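Local atomic coordinates of ATP-dependent DNA helicase (Mycobacterium smegmatis, PDB entry 5V9X), a protein that probably unwinds RNA:DNA hybrids, using ATP hydrolysis to move 3'-to-5' along a single DNA strand. Residues A58-I68 with L239-P250; K200-R211 with P460-V471. One frame throughout, in Å; residues are numbered along the deposited sequence.

How the contacts relate
From the N terminus, the chain first lays down 58-68, at the end of helix 50-60 and along strand 64-68. Residues 200-211 follow, in a helix between strands 187-191 and 221-226. Residues 239-250 then return to 58-68, and contact 1 closes a loop of 170 residues. This adds 245-248 at one edge of the first parallel sheet. The chain runs on through six of the seven strands of the second parallel sheet before 460-471 meets 200-211. Contact 2 thus closes a longer loop and ties the first helicase domain to the winged-helix family region. The two loops cross, because the segments alternate. The contacts do not touch, but R222 N hydrogen-bonds N64 OD1 and the R222 side chain forms a salt bridge with E210.

Contact 1: residues A58-I68 with L239-P250; sequences AISEGNNTLVI and LSGQAPTTIVCP
N64, at the start of the 64-68 stretch, meets S240 at the end of helix 232-240 by their polar ends. N64 ND2 gives a hydrogen bond to S240 OG (3.1 Å), which lies near the plane of the amide. N64 CG is anti to the carbonyl carbon (chi1 -71°), and this turns the amide toward S240. Its other end, OD1, accepts from R222 N of the neighbouring strand, so both ends of the amide are held. On the same sheet face the methyl T245 CG2 lies 4.1 Å from L66 CB. Further along, I68 CD1 reaches I247 CG2 obliquely at 3.9 Å. The other face is lined by T65, V67, T246 and V248. There T65 CG2 touches V248 CG2 at 3.7 Å. T246 turns its methyl CG2 to A58 CB (3.6 Å) of helix 50-60, and its OG1 lies beside N63 CB. Backbone bonds alternate between the strands, from L66 N to T246 O (3.0 Å) and from V248 N to L66 O (2.7 Å). Strand 64-68 leads into the probable P-loop, and 245-248 runs parallel beside 64-68 as one of the two outermost strands. This is one edge of the parallel sheet of a RecA-like helicase domain.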
loop_
_atom_site.group_PDB
_atom_site.type_symbol
_atom_site.label_atom_id
_atom_site.label_comp_id
_atom_site.label_asym_id
_atom_site.label_seq_id
_atom_site.Cartn_x
_atom_site.Cartn_y
_atom_site.Cartn_z
ATOM N N ALA A 58 -10.743 -10.057 25.750
ATOM C CA ALA A 58 -11.798 -9.706 24.807
ATOM C C ALA A 58 -12.148 -10.880 23.899
ATOM O O ALA A 58 -13.328 -11.138 23.640
ATOM C CB ALA A 58 -11.377 -8.495 23.979
ATOM N N ILE A 59 -11.137 -11.601 23.407
ATOM C CA ILE A 59 -11.397 -12.716 22.500
ATOM C C ILE A 59 -12.147 -13.831 23.219
ATOM O O ILE A 59 -13.099 -14.406 22.677
ATOM C CB ILE A 59 -10.080 -13.225 21.885
ATOM C CG1 ILE A 59 -9.486 -12.176 20.942
ATOM C CG2 ILE A 59 -10.302 -14.533 21.141
ATOM C CD1 ILE A 59 -8.087 -12.501 20.480
ATOM N N SER A 60 -11.742 -14.149 24.452
ATOM C CA SER A 60 -12.388 -15.233 25.186
ATOM C C SER A 60 -13.846 -14.917 25.491
ATOM O O SER A 60 -14.664 -15.835 25.623
ATOM C CB SER A 60 -11.630 -15.521 26.482
ATOM O OG SER A 60 -11.610 -14.382 27.324
ATOM N N GLU A 61 -14.191 -13.637 25.605
ATOM C CA GLU A 61 -15.565 -13.228 25.868
ATOM C C GLU A 61 -16.407 -13.126 24.601
ATOM O O GLU A 61 -17.563 -12.697 24.676
ATOM C CB GLU A 61 -15.577 -11.900 26.631
ATOM C CG GLU A 61 -15.027 -12.016 28.050
ATOM C CD GLU A 61 -14.979 -10.686 28.780
ATOM O OE1 GLU A 61 -15.376 -9.662 28.185
ATOM O OE2 GLU A 61 -14.542 -10.667 29.951
ATOM N N GLY A 62 -15.856 -13.502 23.446
ATOM C CA GLY A 62 -16.620 -13.644 22.225
ATOM C C GLY A 62 -16.667 -12.432 21.320
ATOM O O GLY A 62 -17.363 -12.475 20.297
ATOM N N ASN A 63 -15.950 -11.362 21.646
ATOM C CA ASN A 63 -16.041 -10.121 20.893
ATOM C C ASN A 63 -15.079 -10.114 19.711
ATOM O O ASN A 63 -13.978 -10.668 19.777
ATOM C CB ASN A 63 -15.738 -8.924 21.796
ATOM C CG ASN A 63 -16.600 -8.898 23.039
ATOM O OD1 ASN A 63 -17.824 -9.017 22.964
ATOM N ND2 ASN A 63 -15.963 -8.751 24.196
ATOM N N ASN A 64 -15.513 -9.487 18.619
ATOM C CA ASN A 64 -14.574 -9.077 17.583
ATOM C C ASN A 64 -13.554 -8.134 18.203
ATOM O O ASN A 64 -13.916 -7.218 18.948
ATOM C CB ASN A 64 -15.307 -8.391 16.428
ATOM C CG ASN A 64 -16.145 -9.356 15.601
ATOM O OD1 ASN A 64 -16.314 -10.524 15.959
ATOM N ND2 ASN A 64 -16.680 -8.865 14.489
ATOM N N THR A 65 -12.276 -8.364 17.915
ATOM C CA THR A 65 -11.200 -7.656 18.597
ATOM C C THR A 65 -10.190 -7.123 17.593
ATOM O O THR A 65 -9.745 -7.856 16.705
ATOM C CB THR A 65 -10.501 -8.574 19.604
ATOM O OG1 THR A 65 -11.477 -9.154 20.479
ATOM C CG2 THR A 65 -9.486 -7.790 20.426
ATOM N N LEU A 66 -9.829 -5.852 17.739
ATOM C CA LEU A 66 -8.735 -5.243 16.992
ATOM C C LEU A 66 -7.594 -4.963 17.962
ATOM O O LEU A 66 -7.762 -4.196 18.918
ATOM C CB LEU A 66 -9.180 -3.956 16.299
ATOM C CG LEU A 66 -8.068 -3.121 15.652
ATOM C CD1 LEU A 66 -7.481 -3.826 14.435
ATOM C CD2 LEU A 66 -8.571 -1.732 15.285
ATOM N N VAL A 67 -6.445 -5.582 17.717
ATOM C CA VAL A 67 -5.279 -5.449 18.581
ATOM C C VAL A 67 -4.326 -4.444 17.947
ATOM O O VAL A 67 -3.880 -4.626 16.809
ATOM C CB VAL A 67 -4.593 -6.805 18.808
ATOM C CG1 VAL A 67 -3.470 -6.671 19.824
ATOM C CG2 VAL A 67 -5.616 -7.842 19.262
ATOM N N ILE A 68 -4.017 -3.381 18.683
ATOM C CA ILE A 68 -3.150 -2.306 18.212
ATOM C C ILE A 68 -1.970 -2.247 19.171
ATOM O O ILE A 68 -2.097 -1.757 20.301
ATOM C CB ILE A 68 -3.881 -0.963 18.143
ATOM C CG1 ILE A 68 -5.151 -1.092 17.300
ATOM C CG2 ILE A 68 -2.966 0.113 17.579
ATOM C CD1 ILE A 68 -6.052 0.119 17.377
ATOM N N LEU A 239 -12.924 -3.977 9.866
ATOM C CA LEU A 239 -12.762 -5.375 10.251
ATOM C C LEU A 239 -14.105 -6.048 10.505
ATOM O O LEU A 239 -14.339 -7.165 10.033
ATOM C CB LEU A 239 -11.869 -5.470 11.490
ATOM C CG LEU A 239 -11.786 -6.815 12.214
ATOM C CD1 LEU A 239 -11.101 -7.862 11.351
ATOM C CD2 LEU A 239 -11.072 -6.660 13.545
ATOM N N SER A 240 -15.005 -5.385 11.232
ATOM C CA SER A 240 -16.238 -6.020 11.679
ATOM C C SER A 240 -17.469 -5.612 10.882
ATOM O O SER A 240 -18.496 -6.289 10.981
ATOM C CB SER A 240 -16.486 -5.713 13.157
ATOM O OG SER A 240 -15.372 -6.081 13.952
ATOM N N GLY A 241 -17.402 -4.536 10.104
ATOM C CA GLY A 241 -18.585 -4.048 9.427
ATOM C C GLY A 241 -19.609 -3.502 10.401
ATOM O O GLY A 241 -19.349 -2.514 11.094
ATOM N N GLN A 242 -20.775 -4.146 10.477
ATOM C CA GLN A 242 -21.827 -3.684 11.375
ATOM C C GLN A 242 -21.691 -4.241 12.785
ATOM O O GLN A 242 -22.274 -3.678 13.717
ATOM C CB GLN A 242 -23.203 -4.048 10.815
ATOM C CG GLN A 242 -23.458 -3.537 9.406
ATOM C CD GLN A 242 -23.235 -2.042 9.272
ATOM O OE1 GLN A 242 -23.497 -1.272 10.199
ATOM N NE2 GLN A 242 -22.746 -1.623 8.111
ATOM N N ALA A 243 -20.942 -5.326 12.961
ATOM C CA ALA A 243 -20.782 -5.917 14.278
ATOM C C ALA A 243 -19.894 -5.035 15.158
ATOM O O ALA A 243 -19.041 -4.298 14.653
ATOM C CB ALA A 243 -20.179 -7.314 14.162
ATOM N N PRO A 244 -20.082 -5.079 16.475
ATOM C CA PRO A 244 -19.239 -4.279 17.368
ATOM C C PRO A 244 -17.850 -4.879 17.531
ATOM O O PRO A 244 -17.644 -6.088 17.406
ATOM C CB PRO A 244 -20.011 -4.300 18.693
ATOM C CG PRO A 244 -20.782 -5.570 18.647
ATOM C CD PRO A 244 -21.155 -5.779 17.206
ATOM N N THR A 245 -16.889 -4.001 17.819
ATOM C CA THR A 245 -15.484 -4.377 17.922
ATOM C C THR A 245 -14.904 -3.857 19.228
ATOM O O THR A 245 -14.986 -2.658 19.512
ATOM C CB THR A 245 -14.669 -3.814 16.753
ATOM O OG1 THR A 245 -15.293 -4.166 15.516
ATOM C CG2 THR A 245 -13.250 -4.366 16.776
ATOM N N THR A 246 -14.311 -4.754 20.011
ATOM C CA THR A 246 -13.507 -4.346 21.156
ATOM C C THR A 246 -12.115 -3.962 20.670
ATOM O O THR A 246 -11.393 -4.796 20.113
ATOM C CB THR A 246 -13.413 -5.466 22.188
ATOM O OG1 THR A 246 -14.706 -5.719 22.749
ATOM C CG2 THR A 246 -12.443 -5.078 23.299
ATOM N N ILE A 247 -11.735 -2.706 20.877
ATOM C CA ILE A 247 -10.433 -2.216 20.449
ATOM C C ILE A 247 -9.448 -2.379 21.599
ATOM O O ILE A 247 -9.600 -1.756 22.655
ATOM C CB ILE A 247 -10.511 -0.755 19.984
ATOM C CG1 ILE A 247 -11.321 -0.659 18.691
ATOM C CG2 ILE A 247 -9.115 -0.181 19.792
ATOM C CD1 ILE A 247 -11.334 0.720 18.074
ATOM N N VAL A 248 -8.446 -3.230 21.394
ATOM C CA VAL A 248 -7.368 -3.435 22.353
ATOM C C VAL A 248 -6.173 -2.613 21.893
ATOM O O VAL A 248 -5.620 -2.857 20.815
ATOM C CB VAL A 248 -6.999 -4.921 22.477
ATOM C CG1 VAL A 248 -5.681 -5.073 23.214
ATOM C CG2 VAL A 248 -8.102 -5.687 23.190
ATOM N N CYS A 249 -5.775 -1.638 22.706
ATOM C CA CYS A 249 -4.668 -0.743 22.367
ATOM C C CYS A 249 -3.984 -0.300 23.651
ATOM O O CYS A 249 -4.208 0.810 24.148
ATOM C CB CYS A 249 -5.158 0.461 21.561
ATOM S SG CYS A 249 -3.860 1.619 21.074
ATOM N N PRO A 250 -3.133 -1.150 24.218
ATOM C CA PRO A 250 -2.460 -0.805 25.473
ATOM C C PRO A 250 -1.300 0.140 25.221
ATOM O O PRO A 250 -0.880 0.318 24.068
ATOM C CB PRO A 250 -1.973 -2.167 25.985
ATOM C CG PRO A 250 -1.698 -2.930 24.737
ATOM C CD PRO A 250 -2.740 -2.486 23.732
#

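Contact 2: residues K200-R211 with P460-V471. With nucleotides of chain B.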
loop_
_atom_site.group_PDB
_atom_site.type_symbol
_atom_site.label_atom_id
_atom_site.label_comp_id
_atom_site.label_asym_id
_atom_site.label_seq_id
_atom_site.Cartn_x
_atom_site.Cartn_y
_atom_site.Cartn_z
ATOM N N LYS A 200 -9.353 -1.004 -2.453
ATOM C CA LYS A 200 -10.332 -1.915 -3.032
ATOM C C LYS A 200 -9.966 -3.371 -2.788
ATOM O O LYS A 200 -10.832 -4.244 -2.902
ATOM C CB LYS A 200 -10.477 -1.662 -4.532
ATOM C CG LYS A 200 -11.013 -0.288 -4.876
ATOM C CD LYS A 200 -11.347 -0.181 -6.352
ATOM C CE LYS A 200 -11.674 1.252 -6.732
ATOM N NZ LYS A 200 -12.102 1.372 -8.151
ATOM N N ARG A 201 -8.703 -3.654 -2.466
ATOM C CA ARG A 201 -8.335 -5.003 -2.060
ATOM C C ARG A 201 -9.019 -5.386 -0.749
ATOM O O ARG A 201 -9.453 -6.530 -0.581
ATOM C CB ARG A 201 -6.815 -5.113 -1.937
ATOM C CG ARG A 201 -6.299 -6.538 -1.808
ATOM C CD ARG A 201 -4.790 -6.557 -1.651
ATOM N NE ARG A 201 -4.276 -7.912 -1.477
ATOM C CZ ARG A 201 -3.105 -8.200 -0.918
ATOM N NH1 ARG A 201 -2.325 -7.225 -0.468
ATOM N NH2 ARG A 201 -2.716 -9.464 -0.798
ATOM N N GLY A 202 -9.126 -4.437 0.185
ATOM C CA GLY A 202 -9.819 -4.702 1.438
ATOM C C GLY A 202 -11.323 -4.759 1.276
ATOM O O GLY A 202 -11.998 -5.552 1.941
ATOM N N ALA A 203 -11.870 -3.913 0.399
ATOM C CA ALA A 203 -13.286 -4.017 0.065
ATOM C C ALA A 203 -13.587 -5.372 -0.556
ATOM O O ALA A 203 -14.600 -6.007 -0.237
ATOM C CB ALA A 203 -13.690 -2.889 -0.880
ATOM N N HIS A 204 -12.706 -5.828 -1.447
ATOM C CA HIS A 204 -12.741 -7.203 -1.927
ATOM C C HIS A 204 -12.716 -8.182 -0.758
ATOM O O HIS A 204 -13.503 -9.136 -0.709
ATOM C CB HIS A 204 -11.550 -7.425 -2.863
ATOM C CG HIS A 204 -11.675 -8.618 -3.757
ATOM N ND1 HIS A 204 -11.242 -9.873 -3.389
ATOM C CD2 HIS A 204 -12.144 -8.737 -5.021
ATOM C CE1 HIS A 204 -11.456 -10.718 -4.381
ATOM N NE2 HIS A 204 -12.004 -10.054 -5.383
ATOM N N LEU A 205 -11.821 -7.946 0.208
ATOM C CA LEU A 205 -11.752 -8.800 1.390
ATOM C C LEU A 205 -12.991 -8.641 2.266
ATOM O O LEU A 205 -13.471 -9.619 2.852
ATOM C CB LEU A 205 -10.486 -8.487 2.187
ATOM C CG LEU A 205 -10.327 -9.124 3.572
ATOM C CD1 LEU A 205 -10.499 -10.639 3.514
ATOM C CD2 LEU A 205 -8.969 -8.761 4.171
ATOM N N ALA A 206 -13.521 -7.418 2.366
ATOM C CA ALA A 206 -14.705 -7.189 3.188
ATOM C C ALA A 206 -15.893 -8.003 2.688
ATOM O O ALA A 206 -16.682 -8.519 3.487
ATOM C CB ALA A 206 -15.047 -5.701 3.213
ATOM N N LEU A 207 -16.034 -8.133 1.367
ATOM C CA LEU A 207 -17.147 -8.899 0.816
ATOM C C LEU A 207 -16.909 -10.401 0.926
ATOM O O LEU A 207 -17.851 -11.159 1.184
ATOM C CB LEU A 207 -17.393 -8.498 -0.638
ATOM C CG LEU A 207 -18.024 -7.122 -0.845
ATOM C CD1 LEU A 207 -18.236 -6.846 -2.324
ATOM C CD2 LEU A 207 -19.338 -7.017 -0.086
ATOM N N SER A 208 -15.666 -10.848 0.723
ATOM C CA SER A 208 -15.349 -12.261 0.915
ATOM C C SER A 208 -15.749 -12.727 2.309
ATOM O O SER A 208 -16.340 -13.801 2.469
ATOM C CB SER A 208 -13.857 -12.505 0.679
ATOM O OG SER A 208 -13.517 -12.368 -0.688
ATOM N N LEU A 209 -15.449 -11.917 3.329
ATOM C CA LEU A 209 -15.777 -12.294 4.698
ATOM C C LEU A 209 -17.285 -12.345 4.930
ATOM O O LEU A 209 -17.760 -13.185 5.705
ATOM C CB LEU A 209 -15.117 -11.328 5.681
ATOM C CG LEU A 209 -13.586 -11.338 5.699
ATOM C CD1 LEU A 209 -13.046 -10.327 6.705
ATOM C CD2 LEU A 209 -13.051 -12.736 5.994
ATOM N N GLU A 210 -18.052 -11.466 4.280
ATOM C CA GLU A 210 -19.504 -11.533 4.417
ATOM C C GLU A 210 -20.068 -12.749 3.692
ATOM O O GLU A 210 -21.020 -13.377 4.169
ATOM C CB GLU A 210 -20.151 -10.249 3.897
ATOM C CG GLU A 210 -19.962 -9.039 4.802
ATOM C CD GLU A 210 -20.559 -9.234 6.189
ATOM O OE1 GLU A 210 -19.999 -8.678 7.160
ATOM O OE2 GLU A 210 -21.586 -9.938 6.311
ATOM N N ARG A 211 -19.494 -13.095 2.537
ATOM C CA ARG A 211 -19.872 -14.334 1.866
ATOM C C ARG A 211 -19.537 -15.546 2.727
ATOM O O ARG A 211 -20.262 -16.548 2.714
ATOM C CB ARG A 211 -19.183 -14.428 0.507
ATOM C CG ARG A 211 -19.664 -13.400 -0.503
ATOM C CD ARG A 211 -18.796 -13.400 -1.749
ATOM N NE ARG A 211 -18.686 -14.725 -2.351
ATOM C CZ ARG A 211 -17.893 -15.013 -3.378
ATOM N NH1 ARG A 211 -17.138 -14.067 -3.917
ATOM N NH2 ARG A 211 -17.851 -16.245 -3.865
ATOM N N PRO A 460 -17.497 1.040 -3.647
ATOM C CA PRO A 460 -16.755 0.777 -4.890
ATOM C C PRO A 460 -17.468 -0.242 -5.765
ATOM O O PRO A 460 -17.336 -1.454 -5.562
ATOM C CB PRO A 460 -15.402 0.258 -4.387
ATOM C CG PRO A 460 -15.706 -0.365 -3.078
ATOM C CD PRO A 460 -16.841 0.419 -2.479
ATOM N N LEU A 461 -18.216 0.250 -6.758
ATOM C CA LEU A 461 -19.156 -0.599 -7.488
ATOM C C LEU A 461 -18.464 -1.702 -8.278
ATOM O O LEU A 461 -19.050 -2.774 -8.475
ATOM C CB LEU A 461 -20.009 0.253 -8.427
ATOM C CG LEU A 461 -20.921 1.286 -7.768
ATOM C CD1 LEU A 461 -21.788 1.965 -8.816
ATOM C CD2 LEU A 461 -21.776 0.640 -6.688
ATOM N N ASP A 462 -17.235 -1.469 -8.748
ATOM C CA ASP A 462 -16.558 -2.498 -9.532
ATOM C C ASP A 462 -16.229 -3.714 -8.675
ATOM O O ASP A 462 -16.357 -4.855 -9.135
ATOM C CB ASP A 462 -15.299 -1.929 -10.188
ATOM C CG ASP A 462 -14.322 -1.332 -9.187
ATOM O OD1 ASP A 462 -14.602 -1.364 -7.969
ATOM O OD2 ASP A 462 -13.268 -0.827 -9.628
ATOM N N VAL A 463 -15.811 -3.491 -7.425
ATOM C CA VAL A 463 -15.577 -4.601 -6.505
ATOM C C VAL A 463 -16.867 -5.375 -6.269
ATOM O O VAL A 463 -16.866 -6.612 -6.201
ATOM C CB VAL A 463 -14.974 -4.084 -5.184
ATOM C CG1 VAL A 463 -14.987 -5.174 -4.119
ATOM C CG2 VAL A 463 -13.559 -3.575 -5.410
ATOM N N LEU A 464 -17.988 -4.660 -6.146
ATOM C CA LEU A 464 -19.285 -5.314 -5.993
ATOM C C LEU A 464 -19.616 -6.172 -7.209
ATOM O O LEU A 464 -20.026 -7.331 -7.072
ATOM C CB LEU A 464 -20.372 -4.262 -5.766
ATOM C CG LEU A 464 -21.828 -4.728 -5.866
ATOM C CD1 LEU A 464 -22.167 -5.698 -4.747
ATOM C CD2 LEU A 464 -22.780 -3.541 -5.859
ATOM N N ALA A 465 -19.441 -5.614 -8.411
ATOM C CA ALA A 465 -19.773 -6.344 -9.630
ATOM C C ALA A 465 -18.987 -7.645 -9.733
ATOM O O ALA A 465 -19.531 -8.677 -10.148
ATOM C CB ALA A 465 -19.515 -5.464 -10.853
ATOM N N GLN A 466 -17.709 -7.621 -9.352
ATOM C CA GLN A 466 -16.894 -8.830 -9.420
ATOM C C GLN A 466 -17.423 -9.900 -8.473
ATOM O O GLN A 466 -17.606 -11.058 -8.869
ATOM C CB GLN A 466 -15.434 -8.499 -9.106
ATOM C CG GLN A 466 -14.519 -9.714 -9.107
ATOM C CD GLN A 466 -13.069 -9.359 -8.839
ATOM O OE1 GLN A 466 -12.382 -10.040 -8.076
ATOM N NE2 GLN A 466 -12.592 -8.293 -9.475
ATOM N N HIS A 467 -17.678 -9.531 -7.212
ATOM C CA HIS A 467 -18.246 -10.485 -6.266
ATOM C C HIS A 467 -19.613 -10.970 -6.729
ATOM O O HIS A 467 -19.967 -12.136 -6.523
ATOM C CB HIS A 467 -18.344 -9.857 -4.875
ATOM C CG HIS A 467 -17.094 -9.984 -4.061
ATOM N ND1 HIS A 467 -16.914 -10.976 -3.121
ATOM C CD2 HIS A 467 -15.960 -9.244 -4.046
ATOM C CE1 HIS A 467 -15.723 -10.845 -2.564
ATOM N NE2 HIS A 467 -15.123 -9.800 -3.108
ATOM N N THR A 468 -20.390 -10.091 -7.368
ATOM C CA THR A 468 -21.727 -10.471 -7.814
ATOM C C THR A 468 -21.668 -11.596 -8.839
ATOM O O THR A 468 -22.509 -12.503 -8.825
ATOM C CB THR A 468 -22.455 -9.256 -8.389
ATOM O OG1 THR A 468 -22.541 -8.230 -7.392
ATOM C CG2 THR A 468 -23.856 -9.637 -8.825
ATOM N N VAL A 469 -20.681 -11.562 -9.736
ATOM C CA VAL A 469 -20.484 -12.682 -10.649
ATOM C C VAL A 469 -20.043 -13.920 -9.879
ATOM O O VAL A 469 -20.466 -15.041 -10.184
ATOM C CB VAL A 469 -19.472 -12.310 -11.750
ATOM C CG1 VAL A 469 -19.231 -13.495 -12.680
ATOM C CG2 VAL A 469 -19.958 -11.104 -12.536
ATOM N N ALA A 470 -19.206 -13.735 -8.856
ATOM C CA ALA A 470 -18.623 -14.866 -8.146
ATOM C C ALA A 470 -19.613 -15.516 -7.186
ATOM O O ALA A 470 -19.639 -16.746 -7.065
ATOM C CB ALA A 470 -17.375 -14.417 -7.390
ATOM N N VAL A 471 -20.423 -14.713 -6.490
ATOM C CA VAL A 471 -21.375 -15.278 -5.539
ATOM C C VAL A 471 -22.445 -16.083 -6.265
ATOM O O VAL A 471 -22.995 -17.040 -5.709
ATOM C CB VAL A 471 -21.991 -14.165 -4.668
ATOM C CG1 VAL A 471 -22.834 -13.219 -5.513
ATOM C CG2 VAL A 471 -22.818 -14.760 -3.535
ATOM P P DG B 9 2.662 -10.951 -2.371
ATOM O OP1 DG B 9 2.929 -11.665 -1.102
ATOM O OP2 DG B 9 3.680 -10.939 -3.447
ATOM O "O5'" DG B 9 1.301 -11.498 -2.987
ATOM C "C5'" DG B 9 0.087 -11.331 -2.268
ATOM C "C4'" DG B 9 -1.101 -11.734 -3.117
ATOM O "O4'" DG B 9 -1.310 -10.744 -4.155
ATOM C "C3'" DG B 9 -0.960 -13.078 -3.824
ATOM O "O3'" DG B 9 -2.190 -13.779 -3.774
ATOM C "C2'" DG B 9 -0.584 -12.692 -5.253
ATOM C "C1'" DG B 9 -1.296 -11.357 -5.426
ATOM N N9 DG B 9 -0.618 -10.455 -6.351
ATOM C C8 DG B 9 0.662 -9.970 -6.241
ATOM N N7 DG B 9 1.002 -9.177 -7.216
ATOM C C5 DG B 9 -0.123 -9.126 -8.024
ATOM C C6 DG B 9 -0.344 -8.421 -9.228
ATOM O O6 DG B 9 0.437 -7.679 -9.838
ATOM N N1 DG B 9 -1.625 -8.643 -9.728
ATOM C C2 DG B 9 -2.573 -9.445 -9.135
ATOM N N2 DG B 9 -3.755 -9.535 -9.767
ATOM N N3 DG B 9 -2.377 -10.113 -8.003
ATOM C C4 DG B 9 -1.132 -9.907 -7.507
#
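K200 and D462 form a salt bridge at one end of a knobs-into-holes helix pair. Helix 200-213 of the first helicase domain packs here on helix 461-471 of the winged-helix family region, at 39°. K200 extends its chain across the aspartate, and NZ meets OD2 on its syn side (2.9 Å). E830 and R786 add further charge partners for K200 and D462. R201 points away from helix 461-471 and reaches the DNA, with NH2 3.6 Å from C4' of DG9 of chain B and NE paired with E168. A203 packs CB on P460 CG (3.9 Å). V463 is a knob among K200, A203, H204 and L207. A chi1 of -162° swings the H204 ring away from its backbone N, and its NE2 donates to Q466 OE1 (2.7 Å) from above the carbonyl plane of the amide. H467 points its edge at one face of the H204 ring, with planes at 60°, and H467 NE2 bonds weakly to H204 O. L207 CB sits over the centre of the H467 ring. S208 OG lies at that ring's edge and donates to H204 O (3.2 Å). R211 bends at its third torsion, and NH2 bonds to T175 OG1. Its guanidinium stands almost perpendicular to the H467 ring, with NH1 3.2 Å from H467 ND1.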